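Local coordinates for 3-keto-5-aminohexanoate cleavage protein (Archaeoglobus fulgidus, PDB 3LOT), which probably acts as a zinc-dependent beta-keto acid cleavage enzyme, of the type that cleaves 3-keto-5-aminohexanoate in lysine fermentation, at residues D[8-13]-D[255-260]; D[20-25]-D[136-141]; D[114-119]-D[171-176]; D[259-264]-D[274-279]. All coordinates share one frame; numbering follows the deposited sequence.

Contacts 1 and 3 are two parallel strand pairings of one TIM-type barrel, their centres about 17 Å apart. Contact 4 takes over where strand 256-259 of contact 1 ends: the two share Val-259 and Gly-260, and a salt bridge from Arg-258 NH2 to Asp-263 OD1 (2.8 Å) joins them. Through Glu-262, contact 4 supplies a zinc ligand, alongside His-50 and His-52. The side chain of Arg-258 comes within about 4 Å of the metal and that of Tyr-176, in contact 3, within about 6 Å. Contact 2 ties the loop after strand 7-13 to helix 137-144; its Tyr-141 side chain stays about 10 Å from the zinc.

Contact 1 of 4, residues D[8-13]-D[255-260]; sequences VIVTCA and GDVRVG
Thr-11 and Arg-258 face each other across the parallel pairing of strands 10-13 and 256-259, which joins the first and last of the main parallel strands, closing the TIM-type barrel. Their side chains cross at a slant inside the barrel, Thr-11 CB to Arg-258 CB 4.1 Å. On the opposite face Val-10 and Val-257 run side by side, Val-10 CG2 resting 4.0 Å from Val-257 CG1; Val-257 CG1 reaches it by standing between its backbone N and carbonyl carbon (chi1 58°), and Val-8 CG1 touches the same methyl. Helix 276-289 covers this outer face. The strands are laced by Val-257 N to Ile-9 O (3.2 Å), Thr-11 N to Val-257 O, Val-259 N to Thr-11 O and Ala-13 N to Val-259 O (2.8 Å). At the ladder's start, Ile-9 N donates to Asp-256 OD1 (2.9 Å), approaching from above the carboxylate plane, while OD2 of that aspartate forms salt bridges with Arg-198 and Arg-3. A water hydrogen-bonded to Thr-11 OG1 probably donates to Val-257 O. Near the zinc end, the guanidinium of Arg-258, salt-bridged to Asp-263, has one face covered by Ala-13 CB, 3.4 Å from Arg-258 NE.

Contact 2 of 4, residues D[20-25]-D[136-141]; sequences TPSMSP and DWEPEY
Glu-138, near the start of helix 137-144, reaches across to Thr-20 and the 3-10 turn at 21-23 in the loop that follows the first strand of the TIM-type barrel, and its carboxylate ties the start of that helix to the loop. From Glu-138 CB, which lies 4.1 Å from Thr-20 OG1, the chain runs out extended (chi2 -179°). CG passes beside Thr-20 CB and also covers one face of the neighbouring Trp-137 ring. At the tip, Glu-138 OE1 is gripped by two donors: Thr-20 OG1 comes in on its anti lone pair at 2.7 Å, and Ser-22 N meets it on the syn side at 2.9 Å, 25° out of the carboxylate plane. The other oxygen, OE2, takes the backbone N of Tyr-135 and also the hydroxyl of Ser-22. With both oxygens engaged, rotation of the carboxylate is fixed, and even the three donors other than that hydroxyl would be expected to stabilise its negative charge. Apolar contacts flank this cluster. Pro-21 CD lies 3.5 Å from Trp-137 CZ2, the indole N-H being bonded to Asp-58 O, while Thr-20 CG2 approaches the edge of the Tyr-141 ring. Ser-22 OG to Glu-138 OE2 is very short, its modelled 2.5 Å doubtful.

Contact 3 of 4, residues D[114-119]-D[171-176]; sequences FNMGSM and PELECY
Phe-114 and Asn-115 pair in parallel with Leu-173 and Glu-174, neighbouring strands of the TIM-type barrel, through Glu-174 N to Phe-114 O (2.9 Å), Met-116 N to Glu-174 O (3.0 Å) and a weak bond from Phe-114 N to Glu-172 O. On the outer face, Phe-114 lies alongside Pro-171 and Leu-173, all pointing the same way, with Leu-173 CD2 3.6 Å from Phe-114 CD1. The ring packs on helix 154-166, meeting Phe-164 edge-to-face. Selenomethionine Met-116, bent at both chi2 and chi3, folds back to bring SE to within 3.8 Å of Leu-173 CD2. Toward the barrel interior Asn-115 crosses Glu-174 at a slant, and its OD1 is 3.3 Å from Glu-174 CB; in the conformer described, one of two, Glu-174 OE1 accepts from Gln-200 NE2. Asn-115 ND2 hydrogen-bonds an unidentified molecule, probably from the crystallisation liquor, that may mark the active-site pocket, while OD1 lies in the plane of the Tyr-176 ring at its edge and takes a weak bond from the OH. Past the strand ends, selenomethionine Met-119 makes a Met-aromatic contact with Tyr-176, crossing it at about a right angle: SE sits over one ring face, 3.9 Å from the centroid and 26° off the normal.

Contact 4 of 4, residues D[259-264]-D[274-279]; sequences VGLEDS and KSNAEQ. With ZN (zinc ion), chain P.
Leu-261 N comes to Asn-276 OD1 (2.9 Å) from above the plane of the side-chain amide, 38° out of it, in a nearly straight bond of 170° at the hydrogen, whereas Ser-264 O lies close to the amide plane of Gln-279, at its edge, and accepts from Gln-279 NE2 (3.0 Å). Both amides reach from helix 276-289 to the loop 259-264 that carries a zinc ligand. Asn-276 OD1 also rests 3.3 Å from Gly-260 CA, while Asn-276 ND2 lies beside Leu-261 CG and donates to Ile-14 O. The Gln-279 amide, carried on an extended chain (chi2 174°), has both ends engaged: OE1 takes a weak bond from Gly-260 N, and NE2 donates to Tyr-266 O as well. Leu-261 CD2 packs against Gln-279 NE2 at 3.8 Å. Held at both ends, the loop turns back on Gly-260 O, which accepts from Asp-263 N and Ser-264 N, and sends Glu-262 away from the helix so that OE2 binds zinc at 2.1 Å, alongside His-50 and His-52. Ser-275 is the N-cap of the helix, its OG accepting from Glu-278 N. The contact thus joins the end of barrel strand 256-259 to the start of the outer helix 276-289, with Cys-12 of strand 7-13 touching Asn-276.

Contact 1 of 4, residues D[8-13]-D[255-260]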
loop_
_atom_site.group_PDB
_atom_site.type_symbol
_atom_site.label_atom_id
_atom_site.label_comp_id
_atom_site.label_asym_id
_atom_site.label_seq_id
_atom_site.Cartn_x
_atom_site.Cartn_y
_atom_site.Cartn_z
ATOM N N VAL D 8 22.546 2.397 13.391
ATOM C CA VAL D 8 22.331 1.898 12.040
ATOM C C VAL D 8 23.574 1.106 11.640
ATOM O O VAL D 8 24.707 1.633 11.736
ATOM C CB VAL D 8 22.118 3.060 11.014
ATOM C CG1 VAL D 8 22.007 2.533 9.556
ATOM C CG2 VAL D 8 20.910 3.842 11.356
ATOM N N ILE D 9 23.370 -0.151 11.216
ATOM C CA ILE D 9 24.435 -0.948 10.582
ATOM C C ILE D 9 24.631 -0.469 9.138
ATOM O O ILE D 9 23.718 -0.546 8.333
ATOM C CB ILE D 9 24.129 -2.471 10.595
ATOM C CG1 ILE D 9 23.913 -2.954 12.038
ATOM C CG2 ILE D 9 25.258 -3.258 9.877
ATOM C CD1 ILE D 9 23.578 -4.479 12.161
ATOM N N VAL D 10 25.783 0.118 8.845
ATOM C CA VAL D 10 26.198 0.417 7.486
ATOM C C VAL D 10 27.141 -0.681 6.947
ATOM O O VAL D 10 28.263 -0.898 7.496
ATOM C CB VAL D 10 26.878 1.773 7.414
ATOM C CG1 VAL D 10 27.158 2.137 5.920
ATOM C CG2 VAL D 10 25.974 2.883 8.042
ATOM N N THR D 11 26.698 -1.377 5.894
ATOM C CA THR D 11 27.493 -2.422 5.259
ATOM C C THR D 11 28.129 -1.861 4.027
ATOM O O THR D 11 27.483 -1.100 3.289
ATOM C CB THR D 11 26.647 -3.639 4.863
ATOM O OG1 THR D 11 26.117 -4.232 6.053
ATOM C CG2 THR D 11 27.542 -4.660 4.116
ATOM N N CYS D 12 29.406 -2.166 3.790
ATOM C CA CYS D 12 30.002 -1.733 2.519
ATOM C C CYS D 12 30.342 -2.916 1.619
ATOM O O CYS D 12 31.148 -3.749 1.996
ATOM C CB CYS D 12 31.205 -0.821 2.723
ATOM S SG CYS D 12 31.661 0.014 1.162
ATOM N N ALA D 13 29.675 -2.992 0.465
ATOM C CA ALA D 13 29.877 -4.072 -0.517
ATOM C C ALA D 13 31.002 -3.682 -1.482
ATOM O O ALA D 13 30.837 -2.827 -2.340
ATOM C CB ALA D 13 28.573 -4.382 -1.253
ATOM N N GLY D 255 15.372 0.579 9.089
ATOM C CA GLY D 255 16.289 -0.400 8.555
ATOM C C GLY D 255 17.774 -0.021 8.582
ATOM O O GLY D 255 18.160 1.106 8.905
ATOM N N ASP D 256 18.581 -0.991 8.199
ATOM C CA ASP D 256 19.995 -0.817 7.964
ATOM C C ASP D 256 20.238 -0.615 6.477
ATOM O O ASP D 256 19.345 -0.815 5.643
ATOM C CB ASP D 256 20.770 -2.022 8.514
ATOM C CG ASP D 256 20.634 -2.161 10.023
ATOM O OD1 ASP D 256 20.698 -1.132 10.717
ATOM O OD2 ASP D 256 20.441 -3.294 10.515
ATOM N N VAL D 257 21.445 -0.186 6.146
ATOM C CA VAL D 257 21.778 0.209 4.811
ATOM C C VAL D 257 23.120 -0.382 4.336
ATOM O O VAL D 257 24.073 -0.561 5.118
ATOM C CB VAL D 257 21.782 1.722 4.709
ATOM C CG1 VAL D 257 22.797 2.353 5.737
ATOM C CG2 VAL D 257 22.097 2.154 3.275
ATOM N N ARG D 258 23.161 -0.703 3.044
ATOM C CA ARG D 258 24.358 -1.166 2.356
ATOM C C ARG D 258 24.655 -0.208 1.225
ATOM O O ARG D 258 23.712 0.249 0.508
ATOM C CB ARG D 258 24.165 -2.572 1.786
ATOM C CG ARG D 258 25.304 -3.077 0.925
ATOM C CD ARG D 258 25.208 -4.573 0.648
ATOM N NE ARG D 258 25.268 -4.870 -0.775
ATOM C CZ ARG D 258 25.284 -6.089 -1.283
ATOM N NH1 ARG D 258 25.304 -7.180 -0.496
ATOM N NH2 ARG D 258 25.311 -6.235 -2.592
ATOM N N VAL D 259 25.941 0.128 1.107
ATOM C CA VAL D 259 26.458 0.978 0.047
ATOM C C VAL D 259 27.668 0.217 -0.535
ATOM O O VAL D 259 27.910 -0.945 -0.194
ATOM C CB VAL D 259 26.843 2.379 0.561
ATOM C CG1 VAL D 259 25.621 3.104 1.106
ATOM C CG2 VAL D 259 27.989 2.322 1.646
ATOM N N GLY D 260 28.389 0.823 -1.454
ATOM C CA GLY D 260 29.608 0.175 -1.928
ATOM C C GLY D 260 29.637 0.053 -3.432
ATOM O O GLY D 260 28.576 0.093 -4.085
HETATM O O HOH W 1 23.679 -3.210 6.573
#

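Contact 2 of 4, residues D[20-25]-D[136-141]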
loop_
_atom_site.group_PDB
_atom_site.type_symbol
_atom_site.label_atom_id
_atom_site.label_comp_id
_atom_site.label_asym_id
_atom_site.label_seq_id
_atom_site.Cartn_x
_atom_site.Cartn_y
_atom_site.Cartn_z
ATOM N N THR D 20 32.363 -4.503 -14.104
ATOM C CA THR D 20 33.593 -5.053 -14.660
ATOM C C THR D 20 34.678 -3.960 -14.659
ATOM O O THR D 20 34.331 -2.787 -14.630
ATOM C CB THR D 20 33.380 -5.646 -16.036
ATOM O OG1 THR D 20 33.104 -4.615 -17.006
ATOM C CG2 THR D 20 32.232 -6.702 -16.025
ATOM N N PRO D 21 35.968 -4.328 -14.699
ATOM C CA PRO D 21 37.077 -3.361 -14.577
ATOM C C PRO D 21 37.027 -2.167 -15.477
ATOM O O PRO D 21 37.328 -1.039 -15.053
ATOM C CB PRO D 21 38.287 -4.194 -14.963
ATOM C CG PRO D 21 37.922 -5.541 -14.449
ATOM C CD PRO D 21 36.496 -5.700 -14.794
ATOM N N SER D 22 36.665 -2.419 -16.723
ATOM C CA SER D 22 36.652 -1.364 -17.716
ATOM C C SER D 22 35.572 -0.329 -17.422
ATOM O O SER D 22 35.608 0.760 -17.996
ATOM C CB SER D 22 36.478 -1.954 -19.125
ATOM O OG SER D 22 37.563 -2.848 -19.438
HETATM N N MSE D 23 34.618 -0.616 -16.542
HETATM C CA MSE D 23 33.566 0.367 -16.266
HETATM C C MSE D 23 34.062 1.471 -15.352
HETATM O O MSE D 23 33.551 2.591 -15.413
HETATM C CB MSE D 23 32.302 -0.257 -15.683
HETATM C CG MSE D 23 31.653 -1.328 -16.577
HETATM SE SE MSE D 23 30.184 -2.201 -15.695
HETATM C CE MSE D 23 29.894 -3.584 -17.021
ATOM N N SER D 24 35.037 1.178 -14.501
ATOM C CA SER D 24 35.586 2.197 -13.630
ATOM C C SER D 24 36.960 1.821 -13.139
ATOM O O SER D 24 37.191 0.712 -12.647
ATOM C CB SER D 24 34.694 2.456 -12.432
ATOM O OG SER D 24 35.324 3.346 -11.504
ATOM N N PRO D 25 37.887 2.777 -13.222
ATOM C CA PRO D 25 39.211 2.436 -12.727
ATOM C C PRO D 25 39.246 2.335 -11.215
ATOM O O PRO D 25 40.247 1.928 -10.710
ATOM C CB PRO D 25 40.087 3.590 -13.194
ATOM C CG PRO D 25 39.152 4.684 -13.386
ATOM C CD PRO D 25 37.849 4.118 -13.810
ATOM N N ASP D 136 38.657 -9.273 -23.046
ATOM C CA ASP D 136 37.623 -9.980 -23.832
ATOM C C ASP D 136 36.565 -10.651 -22.959
ATOM O O ASP D 136 35.427 -10.817 -23.390
ATOM C CB ASP D 136 38.226 -11.058 -24.708
ATOM C CG ASP D 136 39.036 -10.499 -25.876
ATOM O OD1 ASP D 136 39.008 -9.286 -26.156
ATOM O OD2 ASP D 136 39.724 -11.308 -26.512
ATOM N N TRP D 137 36.944 -11.070 -21.761
ATOM C CA TRP D 137 35.981 -11.715 -20.880
ATOM C C TRP D 137 34.786 -10.810 -20.498
ATOM O O TRP D 137 33.687 -11.314 -20.206
ATOM C CB TRP D 137 36.670 -12.295 -19.634
ATOM C CG TRP D 137 37.052 -11.287 -18.592
ATOM C CD1 TRP D 137 38.322 -10.819 -18.321
ATOM C CD2 TRP D 137 36.196 -10.688 -17.621
ATOM N NE1 TRP D 137 38.289 -9.908 -17.285
ATOM C CE2 TRP D 137 37.004 -9.829 -16.815
ATOM C CE3 TRP D 137 34.838 -10.792 -17.339
ATOM C CZ2 TRP D 137 36.485 -9.082 -15.770
ATOM C CZ3 TRP D 137 34.317 -10.015 -16.302
ATOM C CH2 TRP D 137 35.143 -9.185 -15.530
ATOM N N GLU D 138 35.007 -9.503 -20.483
ATOM C CA GLU D 138 34.004 -8.551 -19.980
ATOM C C GLU D 138 32.720 -8.550 -20.829
ATOM O O GLU D 138 31.664 -8.838 -20.309
ATOM C CB GLU D 138 34.598 -7.135 -19.867
ATOM C CG GLU D 138 35.705 -6.996 -18.801
ATOM C CD GLU D 138 36.241 -5.568 -18.714
ATOM O OE1 GLU D 138 35.595 -4.690 -18.106
ATOM O OE2 GLU D 138 37.304 -5.325 -19.290
ATOM N N PRO D 139 32.805 -8.273 -22.148
ATOM C CA PRO D 139 31.541 -8.240 -22.878
ATOM C C PRO D 139 30.929 -9.643 -23.021
ATOM O O PRO D 139 29.706 -9.806 -23.071
ATOM C CB PRO D 139 31.932 -7.662 -24.234
ATOM C CG PRO D 139 33.380 -7.966 -24.389
ATOM C CD PRO D 139 33.932 -7.854 -22.998
ATOM N N GLU D 140 31.759 -10.656 -23.081
ATOM C CA GLU D 140 31.265 -12.023 -23.064
ATOM C C GLU D 140 30.429 -12.338 -21.797
ATOM O O GLU D 140 29.310 -12.884 -21.882
ATOM C CB GLU D 140 32.427 -12.975 -23.168
ATOM C CG GLU D 140 31.974 -14.417 -23.053
ATOM C CD GLU D 140 32.930 -15.402 -23.716
ATOM O OE1 GLU D 140 34.093 -15.006 -23.982
ATOM O OE2 GLU D 140 32.504 -16.570 -23.968
ATOM N N TYR D 141 30.961 -11.974 -20.643
ATOM C CA TYR D 141 30.256 -12.128 -19.382
ATOM C C TYR D 141 28.902 -11.416 -19.372
ATOM O O TYR D 141 27.864 -11.983 -18.988
ATOM C CB TYR D 141 31.132 -11.604 -18.244
ATOM C CG TYR D 141 30.425 -11.463 -16.935
ATOM C CD1 TYR D 141 29.886 -12.573 -16.282
ATOM C CD2 TYR D 141 30.291 -10.223 -16.344
ATOM C CE1 TYR D 141 29.230 -12.439 -15.054
ATOM C CE2 TYR D 141 29.641 -10.071 -15.135
ATOM C CZ TYR D 141 29.111 -11.174 -14.493
ATOM O OH TYR D 141 28.464 -10.992 -13.287
#

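Contact 3 of 4, residues D[114-119]-D[171-176]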
loop_
_atom_site.group_PDB
_atom_site.type_symbol
_atom_site.label_atom_id
_atom_site.label_comp_id
_atom_site.label_asym_id
_atom_site.label_seq_id
_atom_site.Cartn_x
_atom_site.Cartn_y
_atom_site.Cartn_z
ATOM N N PHE D 114 23.023 -15.483 1.416
ATOM C CA PHE D 114 22.148 -16.641 1.294
ATOM C C PHE D 114 20.980 -16.148 0.436
ATOM O O PHE D 114 20.011 -15.644 0.977
ATOM C CB PHE D 114 21.649 -17.014 2.708
ATOM C CG PHE D 114 21.075 -18.394 2.841
ATOM C CD1 PHE D 114 19.909 -18.731 2.210
ATOM C CD2 PHE D 114 21.694 -19.319 3.650
ATOM C CE1 PHE D 114 19.352 -19.984 2.382
ATOM C CE2 PHE D 114 21.162 -20.582 3.858
ATOM C CZ PHE D 114 19.970 -20.941 3.228
ATOM N N ASN D 115 21.127 -16.277 -0.886
ATOM C CA ASN D 115 20.128 -15.868 -1.895
ATOM C C ASN D 115 18.855 -16.749 -1.978
ATOM O O ASN D 115 18.929 -17.990 -2.060
ATOM C CB ASN D 115 20.829 -15.830 -3.204
ATOM C CG ASN D 115 21.948 -14.820 -3.186
ATOM O OD1 ASN D 115 21.694 -13.611 -3.346
ATOM N ND2 ASN D 115 23.204 -15.293 -2.965
HETATM N N MSE D 116 17.699 -16.105 -1.921
HETATM C CA MSE D 116 16.449 -16.824 -1.572
HETATM C C MSE D 116 15.521 -17.213 -2.716
HETATM O O MSE D 116 14.358 -17.543 -2.470
HETATM C CB MSE D 116 15.678 -15.982 -0.564
HETATM C CG MSE D 116 16.305 -15.926 0.748
HETATM SE SE MSE D 116 16.294 -17.666 1.604
HETATM C CE MSE D 116 14.500 -18.211 1.321
ATOM N N GLY D 117 16.011 -17.239 -3.946
ATOM C CA GLY D 117 15.232 -17.855 -5.031
ATOM C C GLY D 117 15.953 -17.899 -6.352
ATOM O O GLY D 117 16.946 -17.200 -6.522
ATOM N N SER D 118 15.461 -18.721 -7.282
ATOM C CA SER D 118 15.995 -18.775 -8.626
ATOM C C SER D 118 15.418 -17.588 -9.397
ATOM O O SER D 118 14.263 -17.209 -9.199
ATOM C CB SER D 118 15.632 -20.077 -9.317
ATOM O OG SER D 118 16.204 -21.140 -8.648
HETATM N N MSE D 119 16.217 -16.960 -10.259
HETATM C CA MSE D 119 15.721 -15.762 -10.956
HETATM C C MSE D 119 16.559 -15.502 -12.188
HETATM O O MSE D 119 17.702 -15.910 -12.251
HETATM C CB MSE D 119 15.793 -14.534 -10.006
HETATM C CG MSE D 119 17.188 -14.133 -9.600
HETATM SE SE MSE D 119 17.332 -12.810 -8.189
HETATM C CE MSE D 119 16.785 -11.235 -9.211
ATOM N N PRO D 171 23.144 -16.724 8.277
ATOM C CA PRO D 171 22.649 -16.364 6.967
ATOM C C PRO D 171 22.179 -14.917 6.877
ATOM O O PRO D 171 21.418 -14.421 7.712
ATOM C CB PRO D 171 21.451 -17.322 6.770
ATOM C CG PRO D 171 21.584 -18.330 7.826
ATOM C CD PRO D 171 22.262 -17.699 8.939
ATOM N N GLU D 172 22.625 -14.244 5.834
ATOM C CA GLU D 172 22.049 -12.974 5.456
ATOM C C GLU D 172 21.253 -13.268 4.204
ATOM O O GLU D 172 21.835 -13.588 3.178
ATOM C CB GLU D 172 23.123 -11.953 5.159
ATOM C CG GLU D 172 22.537 -10.619 4.720
ATOM C CD GLU D 172 23.560 -9.543 4.539
ATOM O OE1 GLU D 172 24.157 -9.498 3.460
ATOM O OE2 GLU D 172 23.698 -8.697 5.432
ATOM N N LEU D 173 19.932 -13.095 4.290
ATOM C CA LEU D 173 19.012 -13.731 3.360
ATOM C C LEU D 173 18.653 -12.705 2.321
ATOM O O LEU D 173 17.894 -11.803 2.601
ATOM C CB LEU D 173 17.774 -14.202 4.109
ATOM C CG LEU D 173 18.030 -15.231 5.248
ATOM C CD1 LEU D 173 16.807 -15.297 6.123
ATOM C CD2 LEU D 173 18.354 -16.600 4.651
ATOM N N GLU D 174 19.185 -12.878 1.126
ATOM C CA GLU D 174 19.089 -11.854 0.105
ATOM C C GLU D 174 17.765 -12.085 -0.593
ATOM O O GLU D 174 17.483 -13.222 -1.021
ATOM C CB GLU D 174 20.238 -11.975 -0.890
ATOM C CG GLU D 174 21.614 -12.247 -0.259
ATOM C CD GLU D 174 22.088 -11.166 0.695
ATOM O OE1 GLU D 174 21.605 -10.013 0.614
ATOM O OE2 GLU D 174 22.954 -11.484 1.547
ATOM N N CYS D 175 16.942 -11.047 -0.625
ATOM C CA CYS D 175 15.672 -11.083 -1.304
ATOM C C CYS D 175 15.549 -10.002 -2.373
ATOM O O CYS D 175 15.674 -8.826 -2.076
ATOM C CB CYS D 175 14.522 -10.896 -0.328
ATOM S SG CYS D 175 14.459 -12.213 0.961
ATOM N N TYR D 176 15.268 -10.439 -3.597
ATOM C CA TYR D 176 15.203 -9.565 -4.777
ATOM C C TYR D 176 13.779 -9.368 -5.302
ATOM O O TYR D 176 13.586 -8.750 -6.372
ATOM C CB TYR D 176 16.031 -10.128 -5.936
ATOM C CG TYR D 176 17.512 -10.283 -5.700
ATOM C CD1 TYR D 176 17.997 -11.339 -4.941
ATOM C CD2 TYR D 176 18.420 -9.424 -6.298
ATOM C CE1 TYR D 176 19.374 -11.525 -4.745
ATOM C CE2 TYR D 176 19.784 -9.575 -6.107
ATOM C CZ TYR D 176 20.259 -10.637 -5.334
ATOM O OH TYR D 176 21.609 -10.777 -5.128
#

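Contact 4 of 4, residues D[259-264]-D[274-279]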
loop_
_atom_site.group_PDB
_atom_site.type_symbol
_atom_site.label_atom_id
_atom_site.label_comp_id
_atom_site.label_asym_id
_atom_site.label_seq_id
_atom_site.Cartn_x
_atom_site.Cartn_y
_atom_site.Cartn_z
ATOM N N VAL D 259 25.941 0.128 1.107
ATOM C CA VAL D 259 26.458 0.978 0.047
ATOM C C VAL D 259 27.668 0.217 -0.535
ATOM O O VAL D 259 27.910 -0.945 -0.194
ATOM C CB VAL D 259 26.843 2.379 0.561
ATOM C CG1 VAL D 259 25.621 3.104 1.106
ATOM C CG2 VAL D 259 27.989 2.322 1.646
ATOM N N GLY D 260 28.389 0.823 -1.454
ATOM C CA GLY D 260 29.608 0.175 -1.928
ATOM C C GLY D 260 29.637 0.053 -3.432
ATOM O O GLY D 260 28.576 0.093 -4.085
ATOM N N LEU D 261 30.858 -0.067 -3.951
ATOM C CA LEU D 261 31.137 -0.118 -5.396
ATOM C C LEU D 261 30.602 -1.371 -6.024
ATOM O O LEU D 261 30.398 -1.414 -7.214
ATOM C CB LEU D 261 32.637 0.019 -5.698
ATOM C CG LEU D 261 33.336 1.310 -5.249
ATOM C CD1 LEU D 261 34.750 1.410 -5.842
ATOM C CD2 LEU D 261 32.567 2.475 -5.651
ATOM N N GLU D 262 30.338 -2.406 -5.227
ATOM C CA GLU D 262 29.599 -3.529 -5.762
ATOM C C GLU D 262 28.228 -3.170 -6.386
ATOM O O GLU D 262 27.844 -3.779 -7.405
ATOM C CB GLU D 262 29.449 -4.617 -4.702
ATOM C CG GLU D 262 28.342 -5.623 -4.995
ATOM C CD GLU D 262 28.472 -6.867 -4.116
ATOM O OE1 GLU D 262 29.393 -6.982 -3.261
ATOM O OE2 GLU D 262 27.628 -7.716 -4.338
ATOM N N ASP D 263 27.494 -2.238 -5.753
ATOM C CA ASP D 263 26.105 -1.916 -6.095
ATOM C C ASP D 263 25.975 -0.655 -6.957
ATOM O O ASP D 263 25.015 -0.523 -7.736
ATOM C CB ASP D 263 25.287 -1.711 -4.794
ATOM C CG ASP D 263 25.394 -2.896 -3.828
ATOM O OD1 ASP D 263 25.398 -4.033 -4.315
ATOM O OD2 ASP D 263 25.456 -2.698 -2.590
ATOM N N SER D 264 26.911 0.276 -6.817
ATOM C CA SER D 264 26.928 1.478 -7.671
ATOM C C SER D 264 28.345 1.998 -7.854
ATOM O O SER D 264 29.119 2.083 -6.883
ATOM C CB SER D 264 26.102 2.588 -7.038
ATOM O OG SER D 264 26.219 3.831 -7.729
ATOM N N LYS D 274 35.340 7.533 -6.224
ATOM C CA LYS D 274 36.761 7.248 -6.234
ATOM C C LYS D 274 37.131 6.109 -5.316
ATOM O O LYS D 274 38.224 5.579 -5.419
ATOM C CB LYS D 274 37.573 8.496 -5.856
ATOM C CG LYS D 274 37.737 9.494 -7.040
ATOM C CD LYS D 274 38.593 10.719 -6.593
ATOM C CE LYS D 274 39.111 11.572 -7.734
ATOM N NZ LYS D 274 38.182 11.624 -8.861
ATOM N N SER D 275 36.230 5.741 -4.412
ATOM C CA SER D 275 36.462 4.614 -3.496
ATOM C C SER D 275 35.173 4.232 -2.799
ATOM O O SER D 275 34.206 4.993 -2.739
ATOM C CB SER D 275 37.454 4.995 -2.393
ATOM O OG SER D 275 36.871 6.060 -1.636
ATOM N N ASN D 276 35.217 3.062 -2.202
ATOM C CA ASN D 276 34.176 2.629 -1.317
ATOM C C ASN D 276 34.020 3.593 -0.155
ATOM O O ASN D 276 32.884 3.944 0.208
ATOM C CB ASN D 276 34.501 1.208 -0.831
ATOM C CG ASN D 276 34.063 0.162 -1.833
ATOM O OD1 ASN D 276 32.870 -0.167 -1.919
ATOM N ND2 ASN D 276 35.004 -0.335 -2.614
ATOM N N ALA D 277 35.153 4.065 0.387
ATOM C CA ALA D 277 35.132 4.929 1.552
ATOM C C ALA D 277 34.318 6.174 1.272
ATOM O O ALA D 277 33.634 6.640 2.129
ATOM C CB ALA D 277 36.559 5.280 2.011
ATOM N N GLU D 278 34.378 6.704 0.056
ATOM C CA GLU D 278 33.625 7.902 -0.272
ATOM C C GLU D 278 32.095 7.778 -0.101
ATOM O O GLU D 278 31.426 8.700 0.355
ATOM C CB GLU D 278 33.947 8.326 -1.712
ATOM C CG GLU D 278 33.635 9.734 -2.001
ATOM C CD GLU D 278 33.769 10.093 -3.496
ATOM O OE1 GLU D 278 33.960 9.201 -4.344
ATOM O OE2 GLU D 278 33.661 11.288 -3.813
ATOM N N GLN D 279 31.557 6.638 -0.512
ATOM C CA GLN D 279 30.140 6.328 -0.360
ATOM C C GLN D 279 29.804 6.051 1.107
ATOM O O GLN D 279 28.756 6.467 1.601
ATOM C CB GLN D 279 29.790 5.102 -1.210
ATOM C CG GLN D 279 29.760 5.358 -2.711
ATOM C CD GLN D 279 29.544 4.076 -3.530
ATOM O OE1 GLN D 279 29.553 2.972 -2.984
ATOM N NE2 GLN D 279 29.322 4.228 -4.826
HETATM ZN ZN ZN P . 27.409 -9.583 -3.314
#